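Local coordinates for protein mandalate racemase/muconate lactonizing enzyme (Unidentified, PDB 4E4U) that is of unproven function but, as a putative member of the mandelate racemase/muconate lactonizing enzyme family, probably acts on carboxylate substrates as an isomerase or related enzyme, at residues V26-D31 and E98-D103; D32-V37 and I105-A110; E234-P237 and A243-Q246; L270-G275 and E300-Q305. All blocks are in the same frame, centred on the assembly; numbering follows the deposited sequence. Where two conformers were deposited one is given.

In the fold
Interactions 1 and 2 belong to the N-terminal capping domain, where neighbouring strands 22-30 and 35-40 of the antiparallel sheet rest against the one helix 88-109. Their centres are 7 Å apart, and their segments alternate along the chain. Interactions 3 and 4 follow in series in the C-terminal barrel domain, 14 Å apart between centres and in touch where Ile244 and Ala245 pack against 270-275. About 36 Å separates the centres of interactions 1 and 3, which fall on opposite sides of the chain's centre. The two pairs thus hold together separate parts of an enolase-type architecture; residues of interactions 1, 2 and 4 also meet a second subunit, and interaction 3 meets a third.

Interaction 1 (V26-D31 and E98-D103); sequences VKLKTD and EMACWD
Leu28, on strand 22-30, puts its side chain onto the small residues of helix 88-109, and the apolar contacts all come from this one leucine. CD1 meets the methyl CB of Ala100 at 3.6 Å, with the branch point CG at 3.8 Å from the same Ala100 CB, so the methyl sits against the side of the isobutyl group and not only against its tip. The second contact runs from Leu28 CD1 to Cys101 SG, 4.0 Å away. CG of Leu28 stands beside the backbone N (chi1 -56°), and with the chain extended to CD1 (chi2 -179°) this branch reaches the helix. Ala100 suits the place because a single methyl lets strand and helix come close: Leu28 CA and Ala100 CA are 6.6 Å apart. Leu28 also touches Leu6 on strand 3-12.

Polar groups act within the helix or away from this packing. Trp102 NE1 gives a weak, bent hydrogen bond to Glu98 OE2 one turn back, the carboxylate carbon lying at the edge of the indole in its plane; OE1 and OE2 of Glu98 further accept the backbone N-H groups of Leu289 and Leu290. Asp103 takes the N-H of Leu366 on OD1 and that of Val37 on OD2. Trp102 also packs on Leu116 of a second subunit.

All three touching residues are buried, and their side chains meet through carbon and sulfur. The chemistry therefore implies a join made by shape and the exclusion of water, in which the sheet of the capping domain is held to its helix without directional bonds between these two segments.

Interaction 2 (D32-V37 and I105-A110); sequences DGIEGV and IGKAAA
Lys107, near the C-terminal end of helix 88-109, reaches across to the start of strand 35-40 in the helix-on-sheet packing of the N-terminal capping domain. Its CB lies 3.9 Å from Ile34 CG2, one of two methyls that meet the helix. CG stands beside the backbone N (chi1 -73°), and from there the chain runs fully extended, carrying the amine past Ile34 in the opposite direction to that side chain. CD still touches Ile34 CG2 at 4.1 Å and, like CE, is 3.4 Å from Glu35 O. At the tip, NZ donates to Glu35 O at 2.7 Å, approaching from above the carbonyl plane, 36° out of it. A long, flexible lysine is apt here, since its methylenes cover an isoleucine while its charge arrives at a peptide oxygen. Asp103 OD2 adds a long, weak ion pair to NZ, and the carboxylate of Glu35, though not in contact, probably adds some attraction.

The other branch of Ile34 packs on Ala108, whose small methyl leaves room for it beside the helix. Gly33, just before Ile34, has a phi of 91°, where a CB would jam against the carbonyl O of Asp32. The helix closes in a Schellman motif with Ala110 as its C-prime residue. Nearby, Ala109 packs on Ala109 of a second subunit. The apolar end of the contact is Ile34 CD1, 3.9 Å from Ala108 CB.

Interaction 3 (E234-P237 and A243-Q246); sequences EPVP and AIAQ
The backbone of 234-237 turns past the side of helix 241-249, bringing Val236 CA to 6.1 Å from Ile244 CA, with Glu234 in a left-handed conformation just before the two residues that make the contact. Ile244 is the centre of the packing. Its CG1 stands opposite the backbone N (chi1 -168°), which sends the longer branch out from the helix to the ring of Pro235, while CB remains close to Val236.

Pro235 presents the CG and CD corner of its ring, and the isoleucine chain passes this corner at about a right angle. Pro235 CG is 3.9 Å from Ile244 CG1, and Pro235 CD is 3.9 Å from Ile244 CD1. The rigid ring gives the flexible end of the isoleucine a fixed apolar surface to rest on. Val236 approaches nearer the helix backbone: its CG2 reaches Ile244 CB at 3.7 Å and Ile244 CA at 3.9 Å. A beta-branched residue suits this position, because one methyl of Val236 can fill the angle where the side chain of Ile244 leaves the helix. The CB of Ala243 is directed toward the loop but stops short of contact; Val236 CG2 comes instead near the Ala243 carbonyl carbon.

Glu234 points the other way and forms a salt bridge from OE2 to Arg260 NE. The contact closes the short connection between strand 231-233 and helix 241-249 of the barrel domain. Pro235 and Ile244 both rest on Ile255 of strand 255-257, Pro235 and Val236 reach helix 214-224 through Ala217 and Pro214, and Tyr303 of a third subunit packs on Val236 and Ala243.

Interaction 4 (L270-G275 and E300-Q305); sequences LLQAGG and EVHYAQ
Leu271 and His302 both carry CG beside the backbone N (chi1 -70° in each), and the imidazole, turned about its CB-CG bond, lays one face against the leucine. The contact joins the ends of two successive helices, 263-272 and 289-301, on the outside of the enolase-type barrel. Both segments leave their helices through a Schellman motif, with Gly274 and Tyr303 at the positive-phi positions; glycine is well fitted to such a turn.

The principal interaction is a CH-pi contact: Leu271 CB sits 3.7 Å from the centroid of the His302 ring, only 11° off the normal. Leu271 CD1 extends along the ring to His302 CD2, at 3.8 Å. The other methyl, CD2, goes to Ala304 CB, a small side chain that meets this branch where the backbone enters strand 305-306. Leucine thus serves both neighbours, its CB covering an aromatic face and its branches spreading over the surrounding carbon.

Gln272 is next along the helix, and its chain bends at chi2 to bring the amide back to the ring. OE1 lies at the imidazole edge near CE1, with the amide and ring planes 78° apart. A water in the ring plane is hydrogen-bonded to His302 NE2, and it donates a weak hydrogen bond to Gln272 OE1. Across a subunit interface, His302 makes an edge-to-face pair with His268 of a second subunit, and Gln272 OE1 receives a weak hydrogen bond from Gln272 of that same chain. At the ring edge, the water oxygen is 2.9 Å from His302 NE2.

Interaction 1 (V26-D31 and E98-D103)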
loop_
_atom_site.group_PDB
_atom_site.type_symbol
_atom_site.label_atom_id
_atom_site.label_comp_id
_atom_site.label_asym_id
_atom_site.label_seq_id
_atom_site.Cartn_x
_atom_site.Cartn_y
_atom_site.Cartn_z
ATOM N N VAL A 26 20.857 40.363 9.563
ATOM C CA VAL A 26 22.286 40.155 9.760
ATOM C C VAL A 26 23.059 40.792 8.611
ATOM O O VAL A 26 22.621 40.750 7.453
ATOM C CB VAL A 26 22.634 38.652 9.876
ATOM C CG1 VAL A 26 22.085 38.082 11.181
ATOM C CG2 VAL A 26 22.106 37.870 8.671
ATOM N N LYS A 27 24.188 41.414 8.940
ATOM C CA LYS A 27 25.075 41.990 7.934
ATOM C C LYS A 27 26.444 41.334 8.032
ATOM O O LYS A 27 27.052 41.305 9.103
ATOM C CB LYS A 27 25.181 43.510 8.100
ATOM C CG LYS A 27 23.917 44.255 7.695
ATOM C CD LYS A 27 24.052 45.771 7.875
ATOM C CE LYS A 27 25.100 46.374 6.946
ATOM N NZ LYS A 27 25.243 47.841 7.123
ATOM N N LEU A 28 26.911 40.781 6.915
ATOM C CA LEU A 28 28.219 40.140 6.853
ATOM C C LEU A 28 29.178 40.991 6.054
ATOM O O LEU A 28 28.783 41.642 5.084
ATOM C CB LEU A 28 28.112 38.780 6.168
ATOM C CG LEU A 28 27.125 37.785 6.766
ATOM C CD1 LEU A 28 27.173 36.480 5.987
ATOM C CD2 LEU A 28 27.449 37.558 8.235
ATOM N N LYS A 29 30.446 40.987 6.445
ATOM C CA LYS A 29 31.466 41.646 5.644
ATOM C C LYS A 29 32.597 40.671 5.353
ATOM O O LYS A 29 32.944 39.832 6.194
ATOM C CB LYS A 29 31.996 42.906 6.335
ATOM C CG LYS A 29 32.616 43.915 5.371
ATOM C CD LYS A 29 32.875 45.259 6.040
ATOM C CE LYS A 29 33.067 46.361 5.000
ATOM N NZ LYS A 29 34.330 47.119 5.209
ATOM N N THR A 30 33.148 40.768 4.148
ATOM C CA THR A 30 34.277 39.937 3.753
ATOM C C THR A 30 35.600 40.645 4.015
ATOM O O THR A 30 35.631 41.854 4.289
ATOM C CB THR A 30 34.231 39.591 2.265
ATOM O OG1 THR A 30 34.416 40.786 1.496
ATOM C CG2 THR A 30 32.903 38.933 1.899
ATOM N N ASP A 31 36.692 39.893 3.902
ATOM C CA ASP A 31 38.028 40.430 4.099
ATOM C C ASP A 31 38.402 41.473 3.048
ATOM O O ASP A 31 39.258 42.316 3.297
ATOM C CB ASP A 31 39.071 39.304 4.158
ATOM C CG ASP A 31 39.023 38.367 2.951
ATOM O OD1 ASP A 31 38.022 38.350 2.191
ATOM O OD2 ASP A 31 40.003 37.610 2.783
ATOM N N GLU A 98 23.063 32.459 5.211
ATOM C CA GLU A 98 23.272 31.927 3.873
ATOM C C GLU A 98 22.825 32.920 2.797
ATOM O O GLU A 98 23.505 33.099 1.783
ATOM C CB GLU A 98 22.555 30.581 3.728
ATOM C CG GLU A 98 22.897 29.805 2.462
ATOM C CD GLU A 98 21.860 29.986 1.375
ATOM O OE1 GLU A 98 21.131 30.999 1.430
ATOM O OE2 GLU A 98 21.773 29.126 0.465
ATOM N N MET A 99 21.688 33.580 3.002
ATOM C CA MET A 99 21.227 34.504 1.970
ATOM C C MET A 99 22.137 35.734 1.907
ATOM O O MET A 99 22.330 36.308 0.834
ATOM C CB MET A 99 19.746 34.883 2.136
ATOM C CG MET A 99 19.461 35.847 3.277
ATOM S SD MET A 99 17.717 36.318 3.394
ATOM C CE MET A 99 16.968 34.785 3.948
ATOM N N ALA A 100 22.720 36.118 3.046
ATOM C CA ALA A 100 23.723 37.186 3.069
ATOM C C ALA A 100 24.962 36.754 2.286
ATOM O O ALA A 100 25.566 37.557 1.582
ATOM C CB ALA A 100 24.085 37.567 4.492
ATOM N N CYS A 101 25.324 35.479 2.391
ATOM C CA CYS A 101 26.400 34.939 1.560
ATOM C C CYS A 101 26.057 35.037 0.075
ATOM O O CYS A 101 26.902 35.434 -0.721
ATOM C CB CYS A 101 26.740 33.490 1.943
ATOM S SG CYS A 101 27.577 33.338 3.538
ATOM N N TRP A 102 24.826 34.695 -0.302
ATOM C CA TRP A 102 24.412 34.844 -1.701
ATOM C C TRP A 102 24.468 36.297 -2.172
ATOM O O TRP A 102 24.839 36.569 -3.314
ATOM C CB TRP A 102 23.023 34.247 -1.952
ATOM C CG TRP A 102 23.062 32.755 -2.155
ATOM C CD1 TRP A 102 22.678 31.796 -1.267
ATOM C CD2 TRP A 102 23.552 32.068 -3.310
ATOM N NE1 TRP A 102 22.875 30.544 -1.808
ATOM C CE2 TRP A 102 23.417 30.680 -3.066
ATOM C CE3 TRP A 102 24.078 32.473 -4.543
ATOM C CZ2 TRP A 102 23.789 29.713 -4.000
ATOM C CZ3 TRP A 102 24.452 31.515 -5.468
ATOM C CH2 TRP A 102 24.304 30.151 -5.192
ATOM N N ASP A 103 24.083 37.223 -1.299
ATOM C CA ASP A 103 24.178 38.647 -1.601
ATOM C C ASP A 103 25.625 38.975 -1.995
ATOM O O ASP A 103 25.870 39.645 -3.007
ATOM C CB ASP A 103 23.740 39.450 -0.368
ATOM C CG ASP A 103 23.387 40.893 -0.684
ATOM O OD1 ASP A 103 23.060 41.226 -1.848
ATOM O OD2 ASP A 103 23.423 41.711 0.259
#

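Interaction 2 (D32-V37 and I105-A110)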
loop_
_atom_site.group_PDB
_atom_site.type_symbol
_atom_site.label_atom_id
_atom_site.label_comp_id
_atom_site.label_asym_id
_atom_site.label_seq_id
_atom_site.Cartn_x
_atom_site.Cartn_y
_atom_site.Cartn_z
ATOM N N ASP A 32 37.766 41.429 1.878
ATOM C CA ASP A 32 38.043 42.445 0.861
ATOM C C ASP A 32 36.899 43.451 0.700
ATOM O O ASP A 32 36.780 44.131 -0.325
ATOM C CB ASP A 32 38.415 41.798 -0.477
ATOM C CG ASP A 32 37.236 41.151 -1.164
ATOM O OD1 ASP A 32 36.140 41.132 -0.577
ATOM O OD2 ASP A 32 37.397 40.649 -2.295
ATOM N N GLY A 33 36.048 43.525 1.714
ATOM C CA GLY A 33 35.126 44.636 1.844
ATOM C C GLY A 33 33.756 44.508 1.204
ATOM O O GLY A 33 33.043 45.506 1.100
ATOM N N ILE A 34 33.370 43.311 0.771
ATOM C CA ILE A 34 32.029 43.136 0.215
ATOM C C ILE A 34 31.038 42.896 1.351
ATOM O O ILE A 34 31.309 42.111 2.262
ATOM C CB ILE A 34 31.965 41.983 -0.816
ATOM C CG1 ILE A 34 33.078 42.126 -1.857
ATOM C CG2 ILE A 34 30.600 41.948 -1.502
ATOM C CD1 ILE A 34 32.910 41.217 -3.074
ATOM N N GLU A 35 29.902 43.587 1.307
ATOM C CA GLU A 35 28.890 43.471 2.350
ATOM C C GLU A 35 27.704 42.676 1.846
ATOM O O GLU A 35 27.276 42.855 0.706
ATOM C CB GLU A 35 28.381 44.850 2.762
ATOM C CG GLU A 35 29.372 45.728 3.491
ATOM C CD GLU A 35 28.669 46.818 4.275
ATOM O OE1 GLU A 35 27.755 47.462 3.712
ATOM O OE2 GLU A 35 29.016 47.011 5.459
ATOM N N GLY A 36 27.162 41.808 2.698
ATOM C CA GLY A 36 25.933 41.102 2.377
ATOM C C GLY A 36 24.935 41.230 3.510
ATOM O O GLY A 36 25.324 41.317 4.674
ATOM N N VAL A 37 23.647 41.239 3.178
ATOM C CA VAL A 37 22.607 41.346 4.195
ATOM C C VAL A 37 21.635 40.169 4.095
ATOM O O VAL A 37 21.398 39.642 3.010
ATOM C CB VAL A 37 21.870 42.706 4.103
ATOM C CG1 VAL A 37 21.072 42.809 2.807
ATOM C CG2 VAL A 37 20.981 42.937 5.325
ATOM N N ILE A 105 28.015 36.709 -2.969
ATOM C CA ILE A 105 28.340 35.962 -4.182
ATOM C C ILE A 105 27.892 36.744 -5.424
ATOM O O ILE A 105 28.659 36.903 -6.380
ATOM C CB ILE A 105 27.676 34.553 -4.171
ATOM C CG1 ILE A 105 28.233 33.680 -3.038
ATOM C CG2 ILE A 105 27.848 33.854 -5.515
ATOM C CD1 ILE A 105 27.466 32.368 -2.863
ATOM N N GLY A 106 26.658 37.244 -5.397
ATOM C CA GLY A 106 26.126 38.010 -6.512
ATOM C C GLY A 106 26.878 39.313 -6.733
ATOM O O GLY A 106 27.172 39.698 -7.872
ATOM N N LYS A 107 27.208 40.004 -5.647
ATOM C CA LYS A 107 27.958 41.249 -5.786
ATOM C C LYS A 107 29.339 40.990 -6.382
ATOM O O LYS A 107 29.807 41.749 -7.232
ATOM C CB LYS A 107 28.073 41.968 -4.445
ATOM C CG LYS A 107 26.770 42.615 -3.987
ATOM C CD LYS A 107 26.959 43.363 -2.675
ATOM C CE LYS A 107 25.623 43.815 -2.117
ATOM N NZ LYS A 107 25.797 44.572 -0.845
ATOM N N ALA A 108 29.987 39.913 -5.950
ATOM C CA ALA A 108 31.316 39.581 -6.465
ATOM C C ALA A 108 31.251 39.252 -7.956
ATOM O O ALA A 108 32.145 39.612 -8.723
ATOM C CB ALA A 108 31.925 38.425 -5.678
ATOM N N ALA A 109 30.179 38.573 -8.363
ATOM C CA ALA A 109 29.981 38.189 -9.761
ATOM C C ALA A 109 29.356 39.313 -10.597
ATOM O O ALA A 109 29.283 39.210 -11.822
ATOM C CB ALA A 109 29.125 36.927 -9.842
ATOM N N ALA A 110 28.922 40.383 -9.929
ATOM C CA ALA A 110 28.148 41.458 -10.570
ATOM C C ALA A 110 26.887 40.922 -11.266
ATOM O O ALA A 110 26.555 41.328 -12.381
ATOM C CB ALA A 110 29.019 42.286 -11.547
#

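Interaction 3 (E234-P237 and A243-Q246)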
loop_
_atom_site.group_PDB
_atom_site.type_symbol
_atom_site.label_atom_id
_atom_site.label_comp_id
_atom_site.label_asym_id
_atom_site.label_seq_id
_atom_site.Cartn_x
_atom_site.Cartn_y
_atom_site.Cartn_z
ATOM N N GLU A 234 -2.662 25.851 5.506
ATOM C CA GLU A 234 -2.425 25.279 6.839
ATOM C C GLU A 234 -3.706 24.804 7.528
ATOM O O GLU A 234 -4.091 25.334 8.575
ATOM C CB GLU A 234 -1.730 26.301 7.746
ATOM C CG GLU A 234 -0.300 26.638 7.371
ATOM C CD GLU A 234 0.502 27.032 8.591
ATOM O OE1 GLU A 234 0.099 27.991 9.281
ATOM O OE2 GLU A 234 1.504 26.360 8.900
ATOM N N PRO A 235 -4.382 23.806 6.944
ATOM C CA PRO A 235 -5.669 23.430 7.541
ATOM C C PRO A 235 -5.528 22.810 8.927
ATOM O O PRO A 235 -6.471 22.883 9.706
ATOM C CB PRO A 235 -6.244 22.416 6.541
ATOM C CG PRO A 235 -5.061 21.973 5.714
ATOM C CD PRO A 235 -4.148 23.147 5.649
ATOM N N VAL A 236 -4.367 22.238 9.227
ATOM C CA VAL A 236 -4.113 21.597 10.509
ATOM C C VAL A 236 -2.717 22.020 10.970
ATOM O O VAL A 236 -1.938 22.550 10.173
ATOM C CB VAL A 236 -4.192 20.052 10.399
ATOM C CG1 VAL A 236 -5.565 19.614 9.897
ATOM C CG2 VAL A 236 -3.084 19.517 9.506
ATOM N N PRO A 237 -2.389 21.791 12.252
ATOM C CA PRO A 237 -1.046 22.161 12.703
ATOM C C PRO A 237 0.045 21.397 11.959
ATOM O O PRO A 237 -0.171 20.256 11.529
ATOM C CB PRO A 237 -1.054 21.759 14.180
ATOM C CG PRO A 237 -2.493 21.855 14.579
ATOM C CD PRO A 237 -3.244 21.355 13.372
ATOM N N ALA A 243 -2.040 13.663 8.523
ATOM C CA ALA A 243 -3.231 14.412 8.901
ATOM C C ALA A 243 -3.564 15.481 7.871
ATOM O O ALA A 243 -4.716 15.629 7.476
ATOM C CB ALA A 243 -3.049 15.028 10.272
ATOM N N ILE A 244 -2.561 16.221 7.411
ATOM C CA ILE A 244 -2.834 17.232 6.402
ATOM C C ILE A 244 -3.205 16.576 5.063
ATOM O O ILE A 244 -4.085 17.067 4.345
ATOM C CB ILE A 244 -1.687 18.264 6.295
ATOM C CG1 ILE A 244 -2.121 19.473 5.466
ATOM C CG2 ILE A 244 -0.406 17.648 5.737
ATOM C CD1 ILE A 244 -1.155 20.628 5.567
ATOM N N ALA A 245 -2.600 15.430 4.760
ATOM C CA ALA A 245 -2.967 14.694 3.547
ATOM C C ALA A 245 -4.414 14.199 3.579
ATOM O O ALA A 245 -5.062 14.106 2.539
ATOM C CB ALA A 245 -2.017 13.539 3.296
ATOM N N GLN A 246 -4.911 13.873 4.765
ATOM C CA GLN A 246 -6.306 13.473 4.901
ATOM C C GLN A 246 -7.245 14.589 4.445
ATOM O O GLN A 246 -8.267 14.332 3.802
ATOM C CB GLN A 246 -6.605 13.062 6.337
ATOM C CG GLN A 246 -6.239 11.613 6.619
ATOM C CD GLN A 246 -6.959 10.642 5.699
ATOM O OE1 GLN A 246 -8.173 10.730 5.513
ATOM N NE2 GLN A 246 -6.204 9.719 5.101
#

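Interaction 4 (L270-G275 and E300-Q305)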
loop_
_atom_site.group_PDB
_atom_site.type_symbol
_atom_site.label_atom_id
_atom_site.label_comp_id
_atom_site.label_asym_id
_atom_site.label_seq_id
_atom_site.Cartn_x
_atom_site.Cartn_y
_atom_site.Cartn_z
ATOM N N LEU A 270 6.280 15.789 3.483
ATOM C CA LEU A 270 4.983 16.365 3.143
ATOM C C LEU A 270 4.506 15.932 1.755
ATOM O O LEU A 270 3.371 15.486 1.587
ATOM C CB LEU A 270 5.066 17.887 3.213
ATOM C CG LEU A 270 3.818 18.666 2.801
ATOM C CD1 LEU A 270 2.748 18.555 3.877
ATOM C CD2 LEU A 270 4.190 20.123 2.561
ATOM N N LEU A 271 5.383 16.060 0.764
ATOM C CA LEU A 271 5.027 15.706 -0.609
ATOM C C LEU A 271 4.798 14.206 -0.782
ATOM O O LEU A 271 3.893 13.799 -1.501
ATOM C CB LEU A 271 6.115 16.189 -1.569
ATOM C CG LEU A 271 6.191 17.706 -1.727
ATOM C CD1 LEU A 271 7.532 18.092 -2.327
ATOM C CD2 LEU A 271 5.034 18.206 -2.594
ATOM N N GLN A 272 5.602 13.389 -0.108
ATOM C CA GLN A 272 5.444 11.933 -0.175
ATOM C C GLN A 272 4.067 11.511 0.311
ATOM O O GLN A 272 3.497 10.551 -0.201
ATOM C CB GLN A 272 6.503 11.238 0.684
ATOM C CG GLN A 272 7.903 11.304 0.133
ATOM C CD GLN A 272 8.076 10.485 -1.117
ATOM O OE1 GLN A 272 7.926 10.992 -2.229
ATOM N NE2 GLN A 272 8.403 9.207 -0.949
ATOM N N ALA A 273 3.541 12.231 1.300
ATOM C CA ALA A 273 2.230 11.927 1.869
ATOM C C ALA A 273 1.074 12.443 1.012
ATOM O O ALA A 273 -0.077 12.103 1.277
ATOM C CB ALA A 273 2.129 12.495 3.289
ATOM N N GLY A 274 1.364 13.300 0.033
ATOM C CA GLY A 274 0.317 13.985 -0.713
ATOM C C GLY A 274 -0.317 15.089 0.126
ATOM O O GLY A 274 -1.499 15.398 -0.012
ATOM N N GLY A 275 0.477 15.679 1.013
ATOM C CA GLY A 275 -0.047 16.628 1.982
ATOM C C GLY A 275 -0.395 18.014 1.473
ATOM O O GLY A 275 -1.211 18.698 2.091
ATOM N N GLU A 300 8.790 20.418 -8.102
ATOM C CA GLU A 300 8.711 20.181 -9.548
ATOM C C GLU A 300 8.388 18.725 -9.875
ATOM O O GLU A 300 7.561 18.441 -10.743
ATOM C CB GLU A 300 10.016 20.540 -10.248
ATOM C CG GLU A 300 10.308 22.015 -10.367
ATOM C CD GLU A 300 11.422 22.254 -11.362
ATOM O OE1 GLU A 300 12.575 22.443 -10.932
ATOM O OE2 GLU A 300 11.142 22.226 -12.580
ATOM N N VAL A 301 9.046 17.792 -9.195
ATOM C CA VAL A 301 8.880 16.394 -9.575
ATOM C C VAL A 301 7.534 15.837 -9.137
ATOM O O VAL A 301 7.100 14.815 -9.647
ATOM C CB VAL A 301 10.057 15.472 -9.131
ATOM C CG1 VAL A 301 11.344 15.916 -9.804
ATOM C CG2 VAL A 301 10.194 15.425 -7.615
ATOM N N HIS A 302 6.872 16.524 -8.204
ATOM C CA HIS A 302 5.508 16.184 -7.788
ATOM C C HIS A 302 4.446 17.007 -8.520
ATOM O O HIS A 302 3.252 16.889 -8.230
ATOM C CB HIS A 302 5.335 16.370 -6.280
ATOM C CG HIS A 302 6.078 15.367 -5.466
ATOM N ND1 HIS A 302 5.519 14.182 -5.047
ATOM C CD2 HIS A 302 7.358 15.368 -5.006
ATOM C CE1 HIS A 302 6.411 13.503 -4.345
ATOM N NE2 HIS A 302 7.530 14.193 -4.309
ATOM N N TYR A 303 4.881 17.834 -9.468
ATOM C CA TYR A 303 4.003 18.792 -10.158
ATOM C C TYR A 303 3.280 19.718 -9.159
ATOM O O TYR A 303 2.127 20.124 -9.375
ATOM C CB TYR A 303 2.987 18.109 -11.086
ATOM C CG TYR A 303 3.512 17.501 -12.373
ATOM C CD1 TYR A 303 4.868 17.428 -12.668
ATOM C CD2 TYR A 303 2.618 17.041 -13.320
ATOM C CE1 TYR A 303 5.310 16.859 -13.867
ATOM C CE2 TYR A 303 3.041 16.470 -14.505
ATOM C CZ TYR A 303 4.385 16.391 -14.780
ATOM O OH TYR A 303 4.790 15.826 -15.971
ATOM N N ALA A 304 3.974 20.042 -8.071
ATOM C CA ALA A 304 3.505 21.026 -7.105
ATOM C C ALA A 304 4.091 22.390 -7.453
ATOM O O ALA A 304 5.045 22.491 -8.232
ATOM C CB ALA A 304 3.886 20.608 -5.677
ATOM N N GLN A 305 3.533 23.437 -6.861
ATOM C CA GLN A 305 3.994 24.793 -7.109
ATOM C C GLN A 305 4.530 25.421 -5.836
ATOM O O GLN A 305 4.257 24.948 -4.728
ATOM C CB GLN A 305 2.847 25.651 -7.634
ATOM C CG GLN A 305 2.279 25.185 -8.951
ATOM C CD GLN A 305 1.061 25.985 -9.341
ATOM O OE1 GLN A 305 -0.015 25.849 -8.734
ATOM N NE2 GLN A 305 1.222 26.862 -10.336
HETATM O O HOH W 1 10.052 13.640 -3.047
#